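Local coordinates for fatty acid synthase 1, isoform A (Drosophila melanogaster, PDB 6FN6), which probably builds long-chain saturated fatty acids from acetyl-CoA and malonyl-CoA using NADPH, this chain being its dehydratase, enoylreductase and ketoreductase modifying region, at residues D381-P386 with A419-F424. Sequence-based numbering, arbitrary orientation.
Sequences DVLSRP and ALLTKF
L383, in a turn of helical backbone angles at 382-384, faces the last turns of helix 410-423, its CA 7.0 Å from the CA of L420. The contact is apolar, carried by the branched ends of three leucines. L383 points at the helix and meets two consecutive leucines with the two arms of its fork: CD2 touches L420 CD2 at 3.8 Å, while CD1 lies against L421 CG at 3.9 Å. Its CG stands opposite the carbonyl carbon (chi1 -53°), and chi2 176° carries CD1 straight on toward L421 while CD2 branches off toward L420. L420 slides past L383 in the reverse direction, and its CD2 also lies near the carbonyl oxygen of L383. L421 crosses L383 at about a right angle; although its CB leaves the helix obliquely to the turn, its branch bends back, bringing L421 CD2 within 4.0 Å of L383 CD2. Leucine suits all three places, since its forked end can touch several neighbours at once; L383 and L421 both also pack on Y413. An alanine in place of L383 would lack both methyls, which would probably leave L420 CD2 and the branch of L421 without their partner and open a gap between turn and helix. The polar side of the turn is fixed separately: E408 accepts hydrogen bonds from L383 N through OE2 and from S384 OG through OE1, one backbone and one side-chain donor. The parallel strands 374-380 and 402-409 are neighbours, and the contact joins the loop after the first to the helix after the second. This order of strands, with the antiparallel strand 438-445 inserted between 402-409 and 426-433, is that of the class I methyltransferase fold, consistent with the pseudo-methyltransferase domain of animal fatty acid synthases.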
# COMPACT_ATOMS: atom_id res chain seq x y z
N ASP A 381 27.11 -39.34 64.78
CA ASP A 381 27.48 -40.51 65.56
C ASP A 381 28.87 -40.36 66.17
O ASP A 381 29.65 -41.31 66.20
CB ASP A 381 27.42 -41.77 64.68
CG ASP A 381 26.05 -41.99 64.08
OD1 ASP A 381 25.05 -41.54 64.69
OD2 ASP A 381 25.96 -42.61 63.00
N VAL A 382 29.16 -39.17 66.69
CA VAL A 382 30.45 -38.90 67.31
C VAL A 382 30.46 -39.48 68.72
O VAL A 382 31.49 -39.99 69.17
CB VAL A 382 30.74 -37.39 67.33
CG1 VAL A 382 32.05 -37.09 68.05
CG2 VAL A 382 30.77 -36.83 65.91
N LEU A 383 29.33 -39.41 69.40
CA LEU A 383 29.20 -39.94 70.75
C LEU A 383 28.92 -41.44 70.71
O LEU A 383 28.97 -42.13 71.73
CB LEU A 383 28.10 -39.22 71.52
CG LEU A 383 28.22 -37.69 71.55
CD1 LEU A 383 27.02 -37.08 72.27
CD2 LEU A 383 29.52 -37.25 72.23
N SER A 384 28.61 -41.95 69.52
CA SER A 384 28.34 -43.37 69.31
C SER A 384 29.63 -44.17 69.21
O SER A 384 29.71 -45.31 69.65
CB SER A 384 27.49 -43.58 68.06
OG SER A 384 26.26 -42.88 68.16
N ARG A 385 30.65 -43.55 68.60
CA ARG A 385 31.94 -44.19 68.39
C ARG A 385 32.46 -44.84 69.68
O ARG A 385 32.18 -44.35 70.78
CB ARG A 385 32.96 -43.17 67.89
CG ARG A 385 32.68 -42.62 66.50
CD ARG A 385 33.47 -43.36 65.42
NE ARG A 385 32.95 -44.70 65.19
CZ ARG A 385 33.51 -45.58 64.36
NH1 ARG A 385 34.60 -45.26 63.68
NH2 ARG A 385 32.97 -46.78 64.20
N PRO A 386 33.23 -45.94 69.55
CA PRO A 386 33.75 -46.63 70.73
C PRO A 386 34.85 -45.83 71.42
O PRO A 386 34.94 -45.84 72.65
CB PRO A 386 34.30 -47.94 70.15
CG PRO A 386 34.67 -47.60 68.75
CD PRO A 386 33.66 -46.58 68.29
N ALA A 419 26.38 -38.42 79.15
CA ALA A 419 27.46 -38.63 80.11
C ALA A 419 28.80 -38.31 79.46
O ALA A 419 29.68 -37.73 80.10
CB ALA A 419 27.44 -40.07 80.61
N LEU A 420 28.95 -38.69 78.20
CA LEU A 420 30.19 -38.48 77.48
C LEU A 420 30.45 -36.98 77.31
O LEU A 420 31.59 -36.53 77.44
CB LEU A 420 30.15 -39.18 76.12
CG LEU A 420 31.46 -39.32 75.34
CD1 LEU A 420 32.53 -40.03 76.17
CD2 LEU A 420 31.23 -40.06 74.04
N LEU A 421 29.41 -36.22 77.01
CA LEU A 421 29.52 -34.76 76.90
C LEU A 421 29.85 -34.18 78.28
O LEU A 421 30.69 -33.29 78.41
CB LEU A 421 28.24 -34.14 76.35
CG LEU A 421 27.92 -34.36 74.87
CD1 LEU A 421 26.54 -33.81 74.52
CD2 LEU A 421 28.98 -33.74 73.97
N THR A 422 29.16 -34.68 79.30
CA THR A 422 29.41 -34.25 80.67
C THR A 422 30.84 -34.60 81.06
O THR A 422 31.54 -33.81 81.69
CB THR A 422 28.42 -34.89 81.66
OG1 THR A 422 27.07 -34.58 81.28
CG2 THR A 422 28.65 -34.38 83.08
N LYS A 423 31.26 -35.80 80.68
CA LYS A 423 32.60 -36.27 81.00
C LYS A 423 33.68 -35.34 80.47
O LYS A 423 34.71 -35.14 81.11
CB LYS A 423 32.81 -37.68 80.43
CG LYS A 423 34.23 -38.22 80.54
CD LYS A 423 34.35 -39.57 79.88
CE LYS A 423 35.79 -40.08 79.89
NZ LYS A 423 35.93 -41.32 79.08
N PHE A 424 33.44 -34.77 79.29
CA PHE A 424 34.42 -33.89 78.67
C PHE A 424 34.12 -32.42 78.92
O PHE A 424 34.69 -31.54 78.27
CB PHE A 424 34.50 -34.17 77.17
CG PHE A 424 35.31 -35.39 76.83
CD1 PHE A 424 36.66 -35.28 76.53
CD2 PHE A 424 34.73 -36.65 76.84
CE1 PHE A 424 37.41 -36.40 76.23
CE2 PHE A 424 35.49 -37.78 76.54
CZ PHE A 424 36.83 -37.65 76.24